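Local coordinates for protein alanine glyoxylate transaminase (Thermococcus litoralis, PDB 2ZC0) that probably transfers the amino group of alanine to glyoxylate as a pyridoxal-phosphate-dependent aminotransferase of class I, at residues G122-T127 / K171-K176; M338-E343 / K375-L380. All coordinates share one frame; numbering follows the deposited sequence.

Contact 1 of 2, residues G122-T127 / K171-K176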
loop_
_atom_site.group_PDB
_atom_site.type_symbol
_atom_site.label_atom_id
_atom_site.label_comp_id
_atom_site.label_asym_id
_atom_site.label_seq_id
_atom_site.Cartn_x
_atom_site.Cartn_y
_atom_site.Cartn_z
ATOM N N GLY A 122 -5.288 -5.706 -1.269
ATOM C CA GLY A 122 -6.665 -5.839 -0.826
ATOM C C GLY A 122 -7.595 -6.318 -1.932
ATOM O O GLY A 122 -8.676 -6.854 -1.676
ATOM N N ASP A 123 -7.183 -6.119 -3.177
ATOM C CA ASP A 123 -7.990 -6.556 -4.308
ATOM C C ASP A 123 -8.234 -8.059 -4.200
ATOM O O ASP A 123 -7.361 -8.814 -3.765
ATOM C CB ASP A 123 -7.268 -6.311 -5.639
ATOM C CG ASP A 123 -7.367 -4.876 -6.131
ATOM O OD1 ASP A 123 -8.057 -4.044 -5.505
ATOM O OD2 ASP A 123 -6.745 -4.591 -7.179
ATOM N N VAL A 124 -9.428 -8.489 -4.592
ATOM C CA VAL A 124 -9.755 -9.908 -4.589
ATOM C C VAL A 124 -9.499 -10.380 -6.005
ATOM O O VAL A 124 -9.888 -9.725 -6.958
ATOM C CB VAL A 124 -11.239 -10.170 -4.273
ATOM C CG1 VAL A 124 -11.629 -11.587 -4.735
ATOM C CG2 VAL A 124 -11.489 -10.007 -2.785
ATOM N N VAL A 125 -8.811 -11.498 -6.151
ATOM C CA VAL A 125 -8.590 -12.039 -7.477
ATOM C C VAL A 125 -9.153 -13.449 -7.403
ATOM O O VAL A 125 -8.847 -14.191 -6.467
ATOM C CB VAL A 125 -7.087 -12.072 -7.872
ATOM C CG1 VAL A 125 -6.251 -12.523 -6.728
ATOM C CG2 VAL A 125 -6.893 -13.002 -9.043
ATOM N N ILE A 126 -10.011 -13.807 -8.355
ATOM C CA ILE A 126 -10.603 -15.131 -8.341
ATOM C C ILE A 126 -9.801 -16.094 -9.200
ATOM O O ILE A 126 -9.295 -15.733 -10.259
ATOM C CB ILE A 126 -12.113 -15.066 -8.745
ATOM C CG1 ILE A 126 -12.602 -16.408 -9.287
ATOM C CG2 ILE A 126 -12.342 -13.966 -9.733
ATOM C CD1 ILE A 126 -12.192 -16.688 -10.723
ATOM N N THR A 127 -9.671 -17.323 -8.710
ATOM C CA THR A 127 -8.915 -18.367 -9.386
ATOM C C THR A 127 -9.691 -19.674 -9.301
ATOM O O THR A 127 -10.770 -19.731 -8.715
ATOM C CB THR A 127 -7.578 -18.612 -8.678
ATOM O OG1 THR A 127 -7.829 -19.189 -7.390
ATOM C CG2 THR A 127 -6.828 -17.299 -8.482
ATOM N N LYS A 171 -21.335 -8.666 -0.699
ATOM C CA LYS A 171 -20.609 -8.302 0.528
ATOM C C LYS A 171 -19.906 -6.962 0.323
ATOM O O LYS A 171 -19.268 -6.440 1.232
ATOM C CB LYS A 171 -19.554 -9.361 0.886
ATOM C CG LYS A 171 -20.063 -10.804 0.933
ATOM C CD LYS A 171 -19.068 -11.742 1.625
ATOM C CE LYS A 171 -17.751 -11.851 0.857
ATOM N NZ LYS A 171 -16.718 -12.726 1.506
ATOM N N GLY A 172 -20.015 -6.418 -0.883
ATOM C CA GLY A 172 -19.386 -5.147 -1.182
ATOM C C GLY A 172 -17.909 -5.303 -1.510
ATOM O O GLY A 172 -17.150 -4.348 -1.421
ATOM N N GLN A 173 -17.506 -6.512 -1.890
ATOM C CA GLN A 173 -16.116 -6.795 -2.217
ATOM C C GLN A 173 -15.763 -6.375 -3.637
ATOM O O GLN A 173 -16.551 -6.539 -4.569
ATOM C CB GLN A 173 -15.809 -8.294 -2.053
ATOM C CG GLN A 173 -15.880 -8.803 -0.618
ATOM C CD GLN A 173 -14.677 -8.394 0.222
ATOM O OE1 GLN A 173 -13.546 -8.832 -0.028
ATOM N NE2 GLN A 173 -14.917 -7.558 1.228
ATOM N N LYS A 174 -14.554 -5.857 -3.799
ATOM C CA LYS A 174 -14.094 -5.443 -5.109
ATOM C C LYS A 174 -13.262 -6.535 -5.756
ATOM O O LYS A 174 -12.313 -7.044 -5.166
ATOM C CB LYS A 174 -13.259 -4.181 -5.005
ATOM C CG LYS A 174 -12.518 -3.856 -6.283
ATOM C CD LYS A 174 -11.564 -2.716 -6.044
ATOM C CE LYS A 174 -10.710 -2.435 -7.249
ATOM N NZ LYS A 174 -9.512 -1.656 -6.804
ATOM N N VAL A 175 -13.630 -6.897 -6.975
ATOM C CA VAL A 175 -12.910 -7.913 -7.714
ATOM C C VAL A 175 -12.756 -7.426 -9.145
ATOM O O VAL A 175 -13.610 -6.706 -9.658
ATOM C CB VAL A 175 -13.681 -9.254 -7.718
ATOM C CG1 VAL A 175 -15.090 -9.048 -8.270
ATOM C CG2 VAL A 175 -12.917 -10.281 -8.567
ATOM N N LYS A 176 -11.678 -7.801 -9.810
ATOM C CA LYS A 176 -11.540 -7.336 -11.182
ATOM C C LYS A 176 -10.900 -8.349 -12.099
ATOM O O LYS A 176 -11.123 -8.313 -13.308
ATOM C CB LYS A 176 -10.723 -6.041 -11.233
ATOM C CG LYS A 176 -9.233 -6.266 -11.352
ATOM C CD LYS A 176 -8.435 -4.962 -11.521
ATOM C CE LYS A 176 -8.330 -4.174 -10.219
ATOM N NZ LYS A 176 -7.321 -3.098 -10.335
HETATM O O HOH W 1 -7.150 -1.871 -7.909
HETATM O O HOH W 2 -8.761 -8.435 -9.004
#
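Lys174 and Lys176 close on the two carboxylate oxygens of Asp123, one lysine to each oxygen. The Lys174 chain leaves CB with CG anti to the backbone N (chi1 168°) and stays extended, which carries its end across the acid: CD and CE pass Asp123 OD1, and Lys174 NZ ends 3.1 Å from that OD1, on its syn side and 24° out of the carboxylate plane. At the second oxygen the salt bridge is longer, with Lys176 NZ 3.5 Å from Asp123 OD2. One water joins all three groups, donating to Asp123 OD2 and accepting from both NZ atoms. Asp123 OD2 also takes the N-H of Asp120, while Lys176 NZ finds its strongest partner in the carbonyl of Tyr6 of the fourth subunit. Without the carboxylate, as with an alanine here, both ammonium groups would probably lose their shared counter-charge and the Asp120 N-H its acceptor.

The touching parts, Asp123 to Ile126 and Gln173 to Lys176, run 73° apart end to end, and their direct backbone bonding is sparse. Val124 N donates to Lys174 O at 3.3 Å, but one step on Val124 O and Lys176 N stand 3.9 Å apart and a second water bridges them. Next to this water-bridged step, Val175 CG2 packs on Ile126 CG2 at 3.9 Å.

This is the start of two neighbouring parallel strands in the central mixed sheet of the large domain. Strand 124-129 lies between strands 175-180 and 145-152, Val124 packs on Asn12 of the second subunit, and helix 158-170 touches Ile126 through Leu161 and Gln173 through Leu168.

Contact 2 of 2, residues M338-E343 / K375-L380; sequences MFFLPE and KNAIRL
The two-stranded antiparallel sheet formed by strands 336-340 and 377-381, part of the small domain of a class I aminotransferase, in its C-terminal portion, is paired here through Met338-Arg379, Phe339-Ile378 and Phe340-Ala377. The middle pair is hydrogen-bonded in both directions: Phe339 N gives to Ile378 O at 2.8 Å and Ile378 N to Phe339 O at 2.9 Å. Past the regular pairing, Leu341 N still reaches Asn376 O, in an almost straight bond of 2.9 Å.

Asn376 then turns its side chain back across the gap. With CG between the backbone N and the carbonyl carbon (chi1 61°), Asn376 ND2 donates to Leu341 O at 2.7 Å; the acceptor lies close to the amide plane, whereas the donor sits well above the carbonyl plane. The same ND2 comes to the edge of the Phe340 ring near CD1, the ring and amide planes being 47° apart. The side-chain bond thus adds to the backbone one just beyond the strand pairing.

On the face of Met338, Phe340, Ala377 and Arg379, Met338 SD touches Ala377 CB at 3.9 Å. The other face carries Phe339 and Ile378; there Phe339 CB meets Leu380 CD1 at 3.8 Å, and Leu341 CD1 presses on Ile378 CD1.

The Arg379 guanidinium bonds to Ala40 O through NH2 and, through NH1, to OD1 of Asn186, a residue of the cofactor pocket. It is placed consistently with the family arginine that receives the substrate carboxylate. Helix 295-322 packs against Phe339 and Leu380 through Leu319 and Met315, respectively, and the ring of Tyr401, from helix 389-404, meets that of Phe339 with the ring planes about 75° apart.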
loop_
_atom_site.group_PDB
_atom_site.type_symbol
_atom_site.label_atom_id
_atom_site.label_comp_id
_atom_site.label_asym_id
_atom_site.label_seq_id
_atom_site.Cartn_x
_atom_site.Cartn_y
_atom_site.Cartn_z
ATOM N N MET A 338 -3.508 -35.534 -10.665
ATOM C CA MET A 338 -3.792 -35.347 -9.253
ATOM C C MET A 338 -4.376 -36.641 -8.726
ATOM O O MET A 338 -5.438 -37.086 -9.167
ATOM C CB MET A 338 -4.796 -34.220 -9.002
ATOM C CG MET A 338 -4.970 -33.899 -7.518
ATOM S SD MET A 338 -3.509 -33.004 -6.824
ATOM C CE MET A 338 -4.147 -31.357 -6.793
ATOM N N PHE A 339 -3.653 -37.236 -7.787
ATOM C CA PHE A 339 -4.039 -38.477 -7.133
ATOM C C PHE A 339 -4.683 -38.112 -5.803
ATOM O O PHE A 339 -4.258 -37.169 -5.138
ATOM C CB PHE A 339 -2.796 -39.323 -6.867
ATOM C CG PHE A 339 -3.085 -40.632 -6.195
ATOM C CD1 PHE A 339 -3.544 -41.721 -6.936
ATOM C CD2 PHE A 339 -2.894 -40.784 -4.826
ATOM C CE1 PHE A 339 -3.803 -42.937 -6.322
ATOM C CE2 PHE A 339 -3.154 -42.001 -4.200
ATOM C CZ PHE A 339 -3.609 -43.080 -4.953
ATOM N N PHE A 340 -5.701 -38.861 -5.410
ATOM C CA PHE A 340 -6.384 -38.585 -4.159
ATOM C C PHE A 340 -6.317 -39.762 -3.199
ATOM O O PHE A 340 -6.571 -40.904 -3.585
ATOM C CB PHE A 340 -7.847 -38.238 -4.431
ATOM C CG PHE A 340 -8.037 -36.922 -5.126
ATOM C CD1 PHE A 340 -8.187 -35.749 -4.392
ATOM C CD2 PHE A 340 -8.066 -36.852 -6.517
ATOM C CE1 PHE A 340 -8.366 -34.531 -5.031
ATOM C CE2 PHE A 340 -8.245 -35.632 -7.163
ATOM C CZ PHE A 340 -8.395 -34.472 -6.418
ATOM N N LEU A 341 -5.947 -39.471 -1.957
ATOM C CA LEU A 341 -5.889 -40.475 -0.907
ATOM C C LEU A 341 -7.329 -40.538 -0.403
ATOM O O LEU A 341 -8.176 -39.767 -0.861
ATOM C CB LEU A 341 -4.959 -40.005 0.221
ATOM C CG LEU A 341 -3.472 -40.383 0.203
ATOM C CD1 LEU A 341 -2.894 -40.308 -1.193
ATOM C CD2 LEU A 341 -2.723 -39.460 1.147
ATOM N N PRO A 342 -7.636 -41.462 0.523
ATOM C CA PRO A 342 -9.007 -41.542 1.034
ATOM C C PRO A 342 -9.343 -40.235 1.739
ATOM O O PRO A 342 -8.456 -39.579 2.288
ATOM C CB PRO A 342 -8.945 -42.720 1.999
ATOM C CG PRO A 342 -7.927 -43.606 1.362
ATOM C CD PRO A 342 -6.844 -42.609 0.993
ATOM N N GLU A 343 -10.613 -39.850 1.714
ATOM C CA GLU A 343 -11.024 -38.612 2.361
ATOM C C GLU A 343 -10.555 -38.586 3.815
ATOM O O GLU A 343 -10.684 -39.574 4.534
ATOM C CB GLU A 343 -12.549 -38.458 2.284
ATOM C CG GLU A 343 -13.310 -39.762 2.470
ATOM C CD GLU A 343 -14.067 -40.187 1.212
ATOM O OE1 GLU A 343 -13.597 -39.865 0.094
ATOM O OE2 GLU A 343 -15.124 -40.854 1.340
ATOM N N LYS A 375 -6.771 -31.647 1.507
ATOM C CA LYS A 375 -5.909 -32.312 2.489
ATOM C C LYS A 375 -5.352 -33.661 2.049
ATOM O O LYS A 375 -4.234 -34.030 2.420
ATOM C CB LYS A 375 -6.657 -32.519 3.802
ATOM C CG LYS A 375 -5.775 -33.083 4.911
ATOM C CD LYS A 375 -6.593 -33.424 6.151
ATOM C CE LYS A 375 -5.708 -33.885 7.306
ATOM N NZ LYS A 375 -4.755 -32.820 7.756
ATOM N N ASN A 376 -6.134 -34.396 1.266
ATOM C CA ASN A 376 -5.742 -35.721 0.803
ATOM C C ASN A 376 -5.191 -35.737 -0.618
ATOM O O ASN A 376 -4.958 -36.804 -1.188
ATOM C CB ASN A 376 -6.949 -36.663 0.888
ATOM C CG ASN A 376 -8.120 -36.208 0.019
ATOM O OD1 ASN A 376 -8.555 -35.053 0.093
ATOM N ND2 ASN A 376 -8.641 -37.121 -0.803
ATOM N N ALA A 377 -4.974 -34.561 -1.192
ATOM C CA ALA A 377 -4.471 -34.488 -2.554
ATOM C C ALA A 377 -2.969 -34.709 -2.664
ATOM O O ALA A 377 -2.211 -34.398 -1.751
ATOM C CB ALA A 377 -4.842 -33.148 -3.169
ATOM N N ILE A 378 -2.549 -35.263 -3.792
ATOM C CA ILE A 378 -1.138 -35.494 -4.065
ATOM C C ILE A 378 -0.938 -35.273 -5.559
ATOM O O ILE A 378 -1.570 -35.938 -6.383
ATOM C CB ILE A 378 -0.687 -36.939 -3.704
ATOM C CG1 ILE A 378 -0.340 -37.039 -2.212
ATOM C CG2 ILE A 378 0.534 -37.327 -4.527
ATOM C CD1 ILE A 378 -1.534 -37.087 -1.289
ATOM N N ARG A 379 -0.072 -34.336 -5.921
ATOM C CA ARG A 379 0.164 -34.083 -7.333
ATOM C C ARG A 379 1.285 -34.973 -7.845
ATOM O O ARG A 379 2.328 -35.124 -7.198
ATOM C CB ARG A 379 0.514 -32.620 -7.551
ATOM C CG ARG A 379 0.395 -32.164 -8.984
ATOM C CD ARG A 379 1.032 -30.804 -9.126
ATOM N NE ARG A 379 2.480 -30.944 -9.102
ATOM C CZ ARG A 379 3.338 -29.934 -9.186
ATOM N NH1 ARG A 379 2.892 -28.689 -9.292
ATOM N NH2 ARG A 379 4.640 -30.183 -9.204
ATOM N N LEU A 380 1.061 -35.568 -9.009
ATOM C CA LEU A 380 2.035 -36.456 -9.621
ATOM C C LEU A 380 2.390 -35.956 -11.003
ATOM O O LEU A 380 1.509 -35.604 -11.792
ATOM C CB LEU A 380 1.461 -37.871 -9.759
ATOM C CG LEU A 380 0.902 -38.561 -8.517
ATOM C CD1 LEU A 380 0.341 -39.936 -8.911
ATOM C CD2 LEU A 380 2.017 -38.702 -7.480
#

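In the fold
From the N terminus, contact 1 comes first, closing a loop of 43 residues that holds helix 133-140, strand 145-152 and helix 158-170. Only after it is complete does contact 2 open, bringing 375-380 back to 338-343 round helix 347-357 and strand 360-361, so the two closures follow in series and neither crosses the other. The centres of contact 1 and contact 2 are about 29 Å apart, and the nearest atoms of contact 1 and contact 2 about 13 Å. Contact 1 belongs to the central sheet and borders other subunits; contact 2 pairs strands of the small domain. The cofactor pocket relates them: strand 175-180 runs on toward it, and contact 2 places Arg379 near it.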